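Local coordinates for protein integral membrane indolylacetylinositol arabinosyltransferase EmbC (Mycolicibacterium smegmatis, PDB 7BVE) that probably transfers arabinose units to build the arabinan of the mycobacterial cell wall, working from within the membrane, and binds the drug ethambutol, at residues L862-A867 with W906-A911; G874-Q879 with I895-V900; R910-S915 with D1031-D1036; Q740-G745 with P942-E947. One frame throughout, in Å; residues are numbered along the deposited sequence.

Contact 1: residues L862-A867 with W906-A911; sequences LLVVSA and WRNLRA
Leu863, Val865 and Ala867 trade backbone hydrogen bonds in both directions with Ala911, Leu909 and Arg907, making 862-867 and 907-911 neighbouring antiparallel strands whose axes approach to 4.6 Å with 147° between their directions. The tie from Leu909 N to Val865 O is 2.7 Å, while that from Ala911 N to Leu863 O lengthens to 3.3 Å. At the intervening non-hydrogen-bonded pairs, the CA-H groups of Val864 and Ser866 face Leu909 O and Arg907 O. One face is mostly aliphatic: Leu909 CD1 lies 3.7 Å from Ala867 CB and 3.8 Å from Val865 CG2, carried there by a CG set anti to the carbonyl carbon (chi1 -59°). Arg907, on this face too, runs extended past Ala867 O, and its NH1 bonds Gly869 O. The other face is mixed. Ser866 OG donates to Asn908 OD1 over 3.2 Å, nearly along the C=O axis; Val864 CG1 packs 3.6 Å from the same oxygen, which also takes a weak bond from Arg944 NH1. Phe897 and Leu925 close over the aliphatic face, an arrangement consistent with the beta-sandwich of a galactose-binding-like domain.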
loop_
_atom_site.group_PDB
_atom_site.type_symbol
_atom_site.label_atom_id
_atom_site.label_comp_id
_atom_site.label_asym_id
_atom_site.label_seq_id
_atom_site.Cartn_x
_atom_site.Cartn_y
_atom_site.Cartn_z
ATOM N N LEU A 862 -4.636 -20.186 39.947
ATOM C CA LEU A 862 -4.297 -18.792 39.678
ATOM C C LEU A 862 -4.463 -17.961 40.935
ATOM O O LEU A 862 -5.363 -18.219 41.740
ATOM C CB LEU A 862 -5.164 -18.217 38.568
ATOM C CG LEU A 862 -4.858 -18.593 37.139
ATOM C CD1 LEU A 862 -5.899 -17.995 36.257
ATOM C CD2 LEU A 862 -3.501 -18.073 36.737
ATOM N N LEU A 863 -3.609 -16.955 41.079
ATOM C CA LEU A 863 -3.786 -15.868 42.030
ATOM C C LEU A 863 -3.928 -14.582 41.232
ATOM O O LEU A 863 -3.043 -14.239 40.445
ATOM C CB LEU A 863 -2.586 -15.784 42.966
ATOM C CG LEU A 863 -2.536 -14.732 44.058
ATOM C CD1 LEU A 863 -3.594 -14.980 45.100
ATOM C CD2 LEU A 863 -1.169 -14.758 44.675
ATOM N N VAL A 864 -5.045 -13.882 41.411
ATOM C CA VAL A 864 -5.398 -12.772 40.534
ATOM C C VAL A 864 -5.601 -11.507 41.360
ATOM O O VAL A 864 -6.306 -11.526 42.374
ATOM C CB VAL A 864 -6.667 -13.076 39.705
ATOM C CG1 VAL A 864 -6.951 -11.950 38.750
ATOM C CG2 VAL A 864 -6.530 -14.352 38.929
ATOM N N VAL A 865 -4.968 -10.411 40.934
ATOM C CA VAL A 865 -5.342 -9.069 41.361
ATOM C C VAL A 865 -5.794 -8.306 40.127
ATOM O O VAL A 865 -5.389 -8.629 39.006
ATOM C CB VAL A 865 -4.198 -8.320 42.081
ATOM C CG1 VAL A 865 -3.711 -9.107 43.270
ATOM C CG2 VAL A 865 -3.056 -8.011 41.148
ATOM N N SER A 866 -6.663 -7.325 40.323
ATOM C CA SER A 866 -7.123 -6.467 39.244
ATOM C C SER A 866 -6.403 -5.130 39.326
ATOM O O SER A 866 -6.137 -4.627 40.418
ATOM C CB SER A 866 -8.629 -6.249 39.324
ATOM O OG SER A 866 -9.326 -7.470 39.219
ATOM N N ALA A 867 -6.093 -4.549 38.174
ATOM C CA ALA A 867 -5.286 -3.344 38.175
ATOM C C ALA A 867 -5.603 -2.495 36.958
ATOM O O ALA A 867 -5.909 -3.013 35.886
ATOM C CB ALA A 867 -3.801 -3.687 38.202
ATOM N N TRP A 906 -9.041 -1.218 33.406
ATOM C CA TRP A 906 -8.962 -2.376 34.323
ATOM C C TRP A 906 -8.659 -3.685 33.595
ATOM O O TRP A 906 -9.202 -3.922 32.557
ATOM C CB TRP A 906 -10.250 -2.502 35.118
ATOM C CG TRP A 906 -10.567 -1.383 36.050
ATOM C CD1 TRP A 906 -11.358 -0.312 35.790
ATOM C CD2 TRP A 906 -10.170 -1.254 37.421
ATOM N NE1 TRP A 906 -11.474 0.475 36.897
ATOM C CE2 TRP A 906 -10.747 -0.073 37.907
ATOM C CE3 TRP A 906 -9.385 -2.015 38.285
ATOM C CZ2 TRP A 906 -10.567 0.356 39.210
ATOM C CZ3 TRP A 906 -9.194 -1.587 39.570
ATOM C CH2 TRP A 906 -9.770 -0.410 40.017
ATOM N N ARG A 907 -7.792 -4.493 34.197
ATOM C CA ARG A 907 -7.400 -5.785 33.659
ATOM C C ARG A 907 -7.067 -6.714 34.821
ATOM O O ARG A 907 -7.083 -6.302 35.982
ATOM C CB ARG A 907 -6.191 -5.639 32.733
ATOM C CG ARG A 907 -5.155 -4.638 33.217
ATOM C CD ARG A 907 -4.242 -4.198 32.084
ATOM N NE ARG A 907 -3.255 -3.218 32.527
ATOM C CZ ARG A 907 -2.124 -2.952 31.881
ATOM N NH1 ARG A 907 -1.283 -2.044 32.358
ATOM N NH2 ARG A 907 -1.832 -3.596 30.759
ATOM N N ASN A 908 -6.768 -7.968 34.508
ATOM C CA ASN A 908 -6.437 -8.953 35.527
ATOM C C ASN A 908 -4.957 -9.279 35.444
ATOM O O ASN A 908 -4.456 -9.638 34.376
ATOM C CB ASN A 908 -7.258 -10.226 35.351
ATOM C CG ASN A 908 -8.693 -10.066 35.791
ATOM O OD1 ASN A 908 -8.973 -9.586 36.881
ATOM N ND2 ASN A 908 -9.616 -10.453 34.928
ATOM N N LEU A 909 -4.262 -9.139 36.565
ATOM C CA LEU A 909 -2.875 -9.553 36.694
ATOM C C LEU A 909 -2.864 -10.930 37.334
ATOM O O LEU A 909 -3.560 -11.156 38.324
ATOM C CB LEU A 909 -2.086 -8.573 37.558
ATOM C CG LEU A 909 -1.983 -7.103 37.171
ATOM C CD1 LEU A 909 -1.223 -6.371 38.246
ATOM C CD2 LEU A 909 -1.309 -6.939 35.851
ATOM N N ARG A 910 -2.076 -11.842 36.781
ATOM C CA ARG A 910 -2.177 -13.245 37.142
ATOM C C ARG A 910 -0.800 -13.866 37.342
ATOM O O ARG A 910 0.189 -13.456 36.729
ATOM C CB ARG A 910 -2.955 -13.988 36.072
ATOM C CG ARG A 910 -2.286 -13.945 34.738
ATOM C CD ARG A 910 -3.079 -14.651 33.711
ATOM N NE ARG A 910 -4.277 -13.902 33.349
ATOM C CZ ARG A 910 -4.288 -12.975 32.404
ATOM N NH1 ARG A 910 -3.178 -12.687 31.752
ATOM N NH2 ARG A 910 -5.407 -12.346 32.119
ATOM N N ALA A 911 -0.749 -14.864 38.220
ATOM C CA ALA A 911 0.461 -15.566 38.535
ATOM C C ALA A 911 0.021 -16.927 39.041
ATOM O O ALA A 911 -0.894 -16.988 39.874
ATOM C CB ALA A 911 1.297 -14.858 39.596
#

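Contact 2: residues G874-Q879 with I895-V900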
loop_
_atom_site.group_PDB
_atom_site.type_symbol
_atom_site.label_atom_id
_atom_site.label_comp_id
_atom_site.label_asym_id
_atom_site.label_seq_id
_atom_site.Cartn_x
_atom_site.Cartn_y
_atom_site.Cartn_z
ATOM N N GLY A 874 7.800 -5.079 36.307
ATOM C CA GLY A 874 8.090 -5.461 37.677
ATOM C C GLY A 874 7.682 -4.440 38.717
ATOM O O GLY A 874 8.330 -4.316 39.761
ATOM N N GLU A 875 6.589 -3.717 38.452
ATOM C CA GLU A 875 6.109 -2.662 39.387
ATOM C C GLU A 875 5.345 -3.288 40.562
ATOM O O GLU A 875 5.590 -2.873 41.712
ATOM C CB GLU A 875 5.233 -1.651 38.643
ATOM C CG GLU A 875 5.877 -1.110 37.379
ATOM C CD GLU A 875 6.151 0.384 37.399
ATOM O OE1 GLU A 875 5.179 1.161 37.473
ATOM O OE2 GLU A 875 7.337 0.766 37.341
ATOM N N VAL A 876 4.459 -4.246 40.274
ATOM C CA VAL A 876 3.640 -4.899 41.289
ATOM C C VAL A 876 4.193 -6.294 41.527
ATOM O O VAL A 876 4.450 -7.037 40.574
ATOM C CB VAL A 876 2.166 -4.961 40.850
ATOM C CG1 VAL A 876 1.301 -5.522 41.962
ATOM C CG2 VAL A 876 1.680 -3.602 40.408
ATOM N N GLU A 877 4.401 -6.650 42.794
ATOM C CA GLU A 877 4.979 -7.941 43.137
ATOM C C GLU A 877 4.208 -8.560 44.292
ATOM O O GLU A 877 3.389 -7.910 44.938
ATOM C CB GLU A 877 6.457 -7.819 43.519
ATOM C CG GLU A 877 7.356 -7.360 42.390
ATOM C CD GLU A 877 8.800 -7.274 42.804
ATOM O OE1 GLU A 877 9.088 -7.525 43.992
ATOM O OE2 GLU A 877 9.643 -6.941 41.945
ATOM N N VAL A 878 4.481 -9.836 44.539
ATOM C CA VAL A 878 3.919 -10.574 45.663
ATOM C C VAL A 878 5.072 -10.884 46.602
ATOM O O VAL A 878 6.195 -11.110 46.147
ATOM C CB VAL A 878 3.209 -11.866 45.192
ATOM C CG1 VAL A 878 2.554 -12.624 46.341
ATOM C CG2 VAL A 878 2.175 -11.544 44.166
ATOM N N GLN A 879 4.820 -10.858 47.904
ATOM C CA GLN A 879 5.859 -11.114 48.892
ATOM C C GLN A 879 5.345 -12.192 49.840
ATOM O O GLN A 879 4.603 -11.888 50.777
ATOM C CB GLN A 879 6.199 -9.820 49.615
ATOM C CG GLN A 879 7.489 -9.798 50.396
ATOM C CD GLN A 879 7.742 -8.421 50.959
ATOM O OE1 GLN A 879 6.877 -7.554 50.903
ATOM N NE2 GLN A 879 8.944 -8.196 51.467
ATOM N N ILE A 895 7.594 -12.932 43.545
ATOM C CA ILE A 895 7.239 -13.204 42.156
ATOM C C ILE A 895 6.552 -11.983 41.574
ATOM O O ILE A 895 6.073 -11.107 42.299
ATOM C CB ILE A 895 6.325 -14.437 41.981
ATOM C CG1 ILE A 895 5.106 -14.339 42.906
ATOM C CG2 ILE A 895 7.115 -15.728 42.108
ATOM C CD1 ILE A 895 4.028 -15.355 42.621
ATOM N N THR A 896 6.483 -11.943 40.253
ATOM C CA THR A 896 5.956 -10.800 39.531
ATOM C C THR A 896 4.749 -11.229 38.705
ATOM O O THR A 896 4.740 -12.305 38.103
ATOM C CB THR A 896 7.039 -10.209 38.627
ATOM O OG1 THR A 896 8.220 -9.977 39.400
ATOM C CG2 THR A 896 6.596 -8.885 38.042
ATOM N N PHE A 897 3.717 -10.392 38.693
ATOM C CA PHE A 897 2.564 -10.648 37.851
ATOM C C PHE A 897 2.891 -10.408 36.387
ATOM O O PHE A 897 3.745 -9.588 36.043
ATOM C CB PHE A 897 1.387 -9.766 38.240
ATOM C CG PHE A 897 0.763 -10.137 39.529
ATOM C CD1 PHE A 897 0.021 -11.292 39.630
ATOM C CD2 PHE A 897 0.861 -9.313 40.622
ATOM C CE1 PHE A 897 -0.576 -11.644 40.806
ATOM C CE2 PHE A 897 0.255 -9.655 41.800
ATOM C CZ PHE A 897 -0.466 -10.829 41.889
ATOM N N GLY A 898 2.189 -11.130 35.523
ATOM C CA GLY A 898 2.229 -10.849 34.103
ATOM C C GLY A 898 0.895 -10.298 33.656
ATOM O O GLY A 898 -0.102 -10.455 34.364
ATOM N N ASP A 899 0.848 -9.660 32.491
ATOM C CA ASP A 899 -0.354 -8.951 32.083
ATOM C C ASP A 899 -0.643 -9.134 30.605
ATOM O O ASP A 899 0.261 -9.331 29.790
ATOM C CB ASP A 899 -0.262 -7.447 32.386
ATOM C CG ASP A 899 0.964 -6.786 31.782
ATOM O OD1 ASP A 899 1.871 -7.483 31.283
ATOM O OD2 ASP A 899 1.013 -5.541 31.799
ATOM N N VAL A 900 -1.950 -9.235 30.395
ATOM C CA VAL A 900 -2.652 -9.355 29.091
ATOM C C VAL A 900 -3.687 -8.242 29.191
ATOM O O VAL A 900 -4.386 -8.228 30.198
ATOM C CB VAL A 900 -3.356 -10.721 28.973
ATOM C CG1 VAL A 900 -4.319 -10.788 27.813
ATOM C CG2 VAL A 900 -2.392 -11.869 28.919
#
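Val878 touches both Ile895 and Phe897, and its side chain shows how the two segments meet. Its CB lies 3.9 Å from Ile895 CG1. From there CG2, lying beside the backbone N with CG1 anti to that N (chi1 -177°), reaches the far end of the neighbouring aromatic ring, 3.6 Å from Phe897 CZ and equally near CE2. The valine side chain stands nearly perpendicular to that of the phenylalanine, with the methyl oblique to the ring. Val876 CG1 meets the same ring at its edge, 4.0 Å from CD2. The backbone link is modest: Val878 N donates to Ile895 O over 3.0 Å with a fairly straight 166° at the hydrogen, but the return bond from Ile895 N to Val878 O is weak. On the other side of the chain Thr896 turns its methyl CG2 to Gly874 CA, 3.8 Å away, and Glu877 bonds Ser894 OG through OE1. Phe897 is held from beyond as well, by Leu909 and Ala911. With one sound backbone bond and mostly apolar contacts, cohesion here rests largely on the two valines packing against Phe897 and Ile895, while the polar side chains stay at the more open margin.

Contact 3: residues R910-S915 with D1031-D1036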
loop_
_atom_site.group_PDB
_atom_site.type_symbol
_atom_site.label_atom_id
_atom_site.label_comp_id
_atom_site.label_asym_id
_atom_site.label_seq_id
_atom_site.Cartn_x
_atom_site.Cartn_y
_atom_site.Cartn_z
ATOM N N ARG A 910 -2.076 -11.842 36.781
ATOM C CA ARG A 910 -2.177 -13.245 37.142
ATOM C C ARG A 910 -0.800 -13.866 37.342
ATOM O O ARG A 910 0.189 -13.456 36.729
ATOM C CB ARG A 910 -2.955 -13.988 36.072
ATOM C CG ARG A 910 -2.286 -13.945 34.738
ATOM C CD ARG A 910 -3.079 -14.651 33.711
ATOM N NE ARG A 910 -4.277 -13.902 33.349
ATOM C CZ ARG A 910 -4.288 -12.975 32.404
ATOM N NH1 ARG A 910 -3.178 -12.687 31.752
ATOM N NH2 ARG A 910 -5.407 -12.346 32.119
ATOM N N ALA A 911 -0.749 -14.864 38.220
ATOM C CA ALA A 911 0.461 -15.566 38.535
ATOM C C ALA A 911 0.021 -16.927 39.041
ATOM O O ALA A 911 -0.894 -16.988 39.874
ATOM C CB ALA A 911 1.297 -14.858 39.596
ATOM N N PRO A 912 0.618 -18.016 38.563
ATOM C CA PRO A 912 0.228 -19.339 39.048
ATOM C C PRO A 912 0.691 -19.570 40.472
ATOM O O PRO A 912 1.645 -18.957 40.947
ATOM C CB PRO A 912 0.940 -20.290 38.085
ATOM C CG PRO A 912 1.225 -19.476 36.893
ATOM C CD PRO A 912 1.502 -18.110 37.393
ATOM N N LEU A 913 -0.001 -20.474 41.160
ATOM C CA LEU A 913 0.428 -20.846 42.500
ATOM C C LEU A 913 1.556 -21.868 42.482
ATOM O O LEU A 913 2.077 -22.212 43.546
ATOM C CB LEU A 913 -0.741 -21.396 43.311
ATOM C CG LEU A 913 -1.880 -20.451 43.656
ATOM C CD1 LEU A 913 -2.900 -21.194 44.474
ATOM C CD2 LEU A 913 -1.363 -19.262 44.404
ATOM N N SER A 914 1.935 -22.377 41.309
ATOM C CA SER A 914 3.140 -23.188 41.222
ATOM C C SER A 914 4.398 -22.343 41.336
ATOM O O SER A 914 5.463 -22.881 41.646
ATOM C CB SER A 914 3.167 -23.971 39.912
ATOM O OG SER A 914 3.373 -23.109 38.809
ATOM N N SER A 915 4.302 -21.037 41.078
ATOM C CA SER A 915 5.413 -20.128 41.315
ATOM C C SER A 915 5.627 -19.847 42.794
ATOM O O SER A 915 6.721 -19.431 43.182
ATOM C CB SER A 915 5.187 -18.814 40.574
ATOM O OG SER A 915 5.195 -19.014 39.175
ATOM N N ASP A 1031 -3.864 -23.485 30.027
ATOM C CA ASP A 1031 -2.523 -23.820 30.590
ATOM C C ASP A 1031 -1.462 -22.904 30.060
ATOM O O ASP A 1031 -0.366 -23.099 30.387
ATOM C CB ASP A 1031 -2.051 -25.204 30.222
ATOM C CG ASP A 1031 -2.224 -26.129 31.375
ATOM O OD1 ASP A 1031 -2.142 -25.633 32.466
ATOM O OD2 ASP A 1031 -2.517 -27.293 31.156
ATOM N N ASP A 1032 -1.864 -21.956 29.258
ATOM C CA ASP A 1032 -0.994 -20.983 28.599
ATOM C C ASP A 1032 -1.579 -19.680 29.062
ATOM O O ASP A 1032 -2.041 -18.956 28.279
ATOM C CB ASP A 1032 -1.205 -21.145 27.109
ATOM C CG ASP A 1032 -0.547 -20.052 26.331
ATOM O OD1 ASP A 1032 0.485 -19.595 26.792
ATOM O OD2 ASP A 1032 -1.078 -19.674 25.283
ATOM N N TRP A 1033 -1.439 -19.428 30.341
ATOM C CA TRP A 1033 -2.111 -18.379 31.103
ATOM C C TRP A 1033 -1.892 -16.955 30.608
ATOM O O TRP A 1033 -2.775 -16.112 30.765
ATOM C CB TRP A 1033 -1.677 -18.420 32.565
ATOM C CG TRP A 1033 -1.884 -19.691 33.299
ATOM C CD1 TRP A 1033 -0.920 -20.525 33.754
ATOM C CD2 TRP A 1033 -3.134 -20.296 33.659
ATOM N NE1 TRP A 1033 -1.478 -21.589 34.405
ATOM C CE2 TRP A 1033 -2.842 -21.473 34.346
ATOM C CE3 TRP A 1033 -4.470 -19.933 33.477
ATOM C CZ2 TRP A 1033 -3.831 -22.298 34.845
ATOM C CZ3 TRP A 1033 -5.449 -20.747 33.984
ATOM C CH2 TRP A 1033 -5.132 -21.921 34.644
ATOM N N TYR A 1034 -0.736 -16.672 30.009
ATOM C CA TYR A 1034 -0.402 -15.325 29.569
ATOM C C TYR A 1034 -0.682 -15.093 28.095
ATOM O O TYR A 1034 0.016 -14.294 27.467
ATOM C CB TYR A 1034 1.066 -15.020 29.856
ATOM C CG TYR A 1034 1.431 -15.132 31.307
ATOM C CD1 TYR A 1034 1.017 -14.182 32.221
ATOM C CD2 TYR A 1034 2.213 -16.179 31.759
ATOM C CE1 TYR A 1034 1.351 -14.291 33.546
ATOM C CE2 TYR A 1034 2.555 -16.291 33.081
ATOM C CZ TYR A 1034 2.123 -15.345 33.968
ATOM O OH TYR A 1034 2.465 -15.462 35.289
ATOM N N ARG A 1035 -1.679 -15.761 27.529
ATOM C CA ARG A 1035 -2.019 -15.600 26.125
ATOM C C ARG A 1035 -3.402 -14.976 25.988
ATOM O O ARG A 1035 -4.320 -15.303 26.745
ATOM C CB ARG A 1035 -1.967 -16.943 25.392
ATOM C CG ARG A 1035 -2.173 -16.822 23.900
ATOM C CD ARG A 1035 -2.004 -18.116 23.177
ATOM N NE ARG A 1035 -0.616 -18.550 23.116
ATOM C CZ ARG A 1035 0.249 -18.127 22.203
ATOM N NH1 ARG A 1035 1.492 -18.584 22.211
ATOM N NH2 ARG A 1035 -0.123 -17.249 21.286
ATOM N N ASP A 1036 -3.531 -14.059 25.031
ATOM C CA ASP A 1036 -4.793 -13.409 24.689
ATOM C C ASP A 1036 -5.498 -14.268 23.646
ATOM O O ASP A 1036 -5.221 -14.176 22.452
ATOM C CB ASP A 1036 -4.530 -12.006 24.160
ATOM C CG ASP A 1036 -5.776 -11.154 24.107
ATOM O OD1 ASP A 1036 -6.855 -11.625 24.522
ATOM O OD2 ASP A 1036 -5.677 -10.003 23.642
#
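Pro912 and Arg910, near the end of strand 907-912, meet Trp1033 and Tyr1034 of the loop joining strands 1020-1029 and 1039-1045, a contact of side chains between a strand end and a turn rather than a sheet pairing. The loop makes a type I beta turn from Asp1032 to Arg1035, with the two aromatic residues at its central positions. Pro912 sits by both: its CG is 3.9 Å from Trp1033 CD1, oblique to the indole, and its CD is 3.5 Å from Tyr1034 OH. That hydroxyl gives a weak hydrogen bond to Arg910 O, 3.4 Å away and close to the plane of the phenol ring at its edge. Tyr1034 and Arg910 run antiparallel alongside each other, with CE1 of the ring 3.8 Å from CG of the arginine; the ring and guanidinium planes are 64° apart, so there is no stack. Arg910 CD, placed by a CG that stands between the backbone N and carbonyl carbon (chi1 62°), lies 3.3 Å from Trp1033 O; the bend at chi3 (72°) then turns the guanidinium, with that oxygen oblique to its plane. Polar links are therefore few, and shape fit carries most of the contact. Tyr1028 of strand 1020-1029 touches both Arg910 and Trp1033, and Trp1033 also rests on Leu862 of strand 862-867. On the far side of the loop, Arg1035 makes a cation-pi contact with Phe632, which lies between helices 602-619 and 647-668.

Contact 4: residues Q740-G745 with P942-E947; sequences QNANAG and PPRIPE
Gly745 and Ile945 form the tight part of this contact, backbone against backbone with their CA atoms 4.9 Å apart. Ile945 N donates to Gly745 O over 2.7 Å, tilted 23° from the carbonyl plane, and the same oxygen is approached by Arg944 CA at 3.3 Å. In the other direction Gly745 CA points its hydrogen at Ile945 O, almost straight at 165°. The glycine, having no side chain, lets the two loops come this close. Beside this backbone pair runs Arg944. Its CG passes 3.6 Å from Gly745 O, and a bend at chi3 (64°) carries the guanidinium to Ala742, where NH2 makes a weak 3.4 Å bond to Ala742 O, the oxygen lying at the guanidinium edge. NH1 has further weak partners in Glu739 (a long ion pair) and Asn908. The solvent side is looser still: exposed Ala744 and Glu947 come together only as CB and OE1, 4.2 Å apart, with no bond between them. The 740-745 loop connects strand 736-738 to strand 748-749, while 942-947 leads from strand 939-940 to strand 949-950, which pairs with 736-738. The latter loop is backed by strand 862-867: Arg944 shares a backbone hydrogen bond with Val864, Pro946 packs on Val864, and Ile945 on Leu863.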
loop_
_atom_site.group_PDB
_atom_site.type_symbol
_atom_site.label_atom_id
_atom_site.label_comp_id
_atom_site.label_asym_id
_atom_site.label_seq_id
_atom_site.Cartn_x
_atom_site.Cartn_y
_atom_site.Cartn_z
ATOM N N GLN A 740 -17.708 -17.005 36.969
ATOM C CA GLN A 740 -18.969 -16.286 36.905
ATOM C C GLN A 740 -19.001 -15.163 37.929
ATOM O O GLN A 740 -19.151 -13.988 37.580
ATOM C CB GLN A 740 -20.117 -17.259 37.133
ATOM C CG GLN A 740 -20.318 -18.247 36.019
ATOM C CD GLN A 740 -21.412 -19.230 36.333
ATOM O OE1 GLN A 740 -21.938 -19.255 37.441
ATOM N NE2 GLN A 740 -21.776 -20.038 35.357
ATOM N N ASN A 741 -18.854 -15.509 39.202
ATOM C CA ASN A 741 -18.904 -14.539 40.289
ATOM C C ASN A 741 -17.478 -14.125 40.630
ATOM O O ASN A 741 -16.693 -14.937 41.122
ATOM C CB ASN A 741 -19.605 -15.145 41.500
ATOM C CG ASN A 741 -20.028 -14.108 42.510
ATOM O OD1 ASN A 741 -19.861 -12.910 42.291
ATOM N ND2 ASN A 741 -20.568 -14.561 43.633
ATOM N N ALA A 742 -17.143 -12.859 40.384
ATOM C CA ALA A 742 -15.808 -12.346 40.665
ATOM C C ALA A 742 -15.625 -11.904 42.108
ATOM O O ALA A 742 -14.605 -11.290 42.422
ATOM C CB ALA A 742 -15.478 -11.182 39.732
ATOM N N ASN A 743 -16.579 -12.196 42.990
ATOM C CA ASN A 743 -16.498 -11.832 44.398
ATOM C C ASN A 743 -16.312 -13.049 45.290
ATOM O O ASN A 743 -16.505 -12.956 46.505
ATOM C CB ASN A 743 -17.754 -11.078 44.824
ATOM C CG ASN A 743 -17.950 -9.799 44.060
ATOM O OD1 ASN A 743 -18.912 -9.655 43.309
ATOM N ND2 ASN A 743 -17.036 -8.856 44.245
ATOM N N ALA A 744 -15.949 -14.189 44.712
ATOM C CA ALA A 744 -16.002 -15.450 45.441
ATOM C C ALA A 744 -14.719 -15.719 46.220
ATOM O O ALA A 744 -14.744 -15.824 47.450
ATOM C CB ALA A 744 -16.294 -16.597 44.471
ATOM N N GLY A 745 -13.593 -15.828 45.523
ATOM C CA GLY A 745 -12.380 -16.281 46.169
ATOM C C GLY A 745 -11.465 -15.199 46.697
ATOM O O GLY A 745 -10.251 -15.275 46.502
ATOM N N PRO A 942 -7.736 -5.877 46.267
ATOM C CA PRO A 942 -7.115 -6.957 47.011
ATOM C C PRO A 942 -6.994 -8.310 46.284
ATOM O O PRO A 942 -7.661 -8.489 45.324
ATOM C CB PRO A 942 -7.973 -7.006 48.266
ATOM C CG PRO A 942 -9.297 -6.514 47.820
ATOM C CD PRO A 942 -9.024 -5.489 46.756
ATOM N N PRO A 943 -6.077 -9.218 46.690
ATOM C CA PRO A 943 -5.861 -10.522 46.072
ATOM C C PRO A 943 -7.058 -11.465 46.103
ATOM O O PRO A 943 -7.768 -11.485 47.047
ATOM C CB PRO A 943 -4.912 -11.220 47.020
ATOM C CG PRO A 943 -4.126 -10.108 47.539
ATOM C CD PRO A 943 -5.161 -9.039 47.786
ATOM N N ARG A 944 -7.038 -12.399 45.177
ATOM C CA ARG A 944 -8.166 -13.254 44.876
ATOM C C ARG A 944 -7.657 -14.551 44.273
ATOM O O ARG A 944 -6.777 -14.532 43.410
ATOM C CB ARG A 944 -9.100 -12.523 43.910
ATOM C CG ARG A 944 -10.356 -13.232 43.528
ATOM C CD ARG A 944 -11.144 -12.346 42.601
ATOM N NE ARG A 944 -10.434 -12.103 41.355
ATOM C CZ ARG A 944 -10.802 -11.197 40.460
ATOM N NH1 ARG A 944 -10.117 -11.024 39.345
ATOM N NH2 ARG A 944 -11.863 -10.455 40.685
ATOM N N ILE A 945 -8.187 -15.674 44.748
ATOM C CA ILE A 945 -7.990 -16.951 44.064
ATOM C C ILE A 945 -9.316 -17.339 43.425
ATOM O O ILE A 945 -10.258 -17.736 44.128
ATOM C CB ILE A 945 -7.480 -18.048 45.005
ATOM C CG1 ILE A 945 -6.061 -17.725 45.455
ATOM C CG2 ILE A 945 -7.447 -19.375 44.297
ATOM C CD1 ILE A 945 -5.536 -18.654 46.497
ATOM N N PRO A 946 -9.443 -17.211 42.110
ATOM C CA PRO A 946 -10.734 -17.427 41.462
ATOM C C PRO A 946 -11.134 -18.891 41.411
ATOM O O PRO A 946 -10.291 -19.788 41.374
ATOM C CB PRO A 946 -10.502 -16.876 40.058
ATOM C CG PRO A 946 -9.060 -16.927 39.862
ATOM C CD PRO A 946 -8.459 -16.649 41.180
ATOM N N GLU A 947 -12.444 -19.120 41.420
ATOM C CA GLU A 947 -13.032 -20.449 41.292
ATOM C C GLU A 947 -13.558 -20.584 39.873
ATOM O O GLU A 947 -14.543 -19.936 39.508
ATOM C CB GLU A 947 -14.141 -20.651 42.315
ATOM C CG GLU A 947 -13.647 -20.649 43.735
ATOM C CD GLU A 947 -14.767 -20.775 44.730
ATOM O OE1 GLU A 947 -15.939 -20.740 44.305
ATOM O OE2 GLU A 947 -14.479 -20.903 45.936
#

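Overall arrangement
All four contacts belong to the C-terminal domain and gather round strands 862-867 and 907-912. Contact 1 is wholly buried, with regular sheet bonding throughout; contacts 2, 3 and 4 are partly buried. Contact 2 joins strands 877-878 and 895-899 of the same sheet, the latter lying next to 907-912, and relies on aromatic and aliphatic packing with little backbone bonding. Contact 3 shares Arg910 and Ala911 with contact 1 and swaps strand pairing for an aromatic turn. Contact 4 joins two loops against strand 862-867, with one backbone bond, weak ties from a buried arginine, and a bond-free margin at the surface. Contacts 2 and 4 do not touch, their centres about 18 Å apart, but contact 1 touches both.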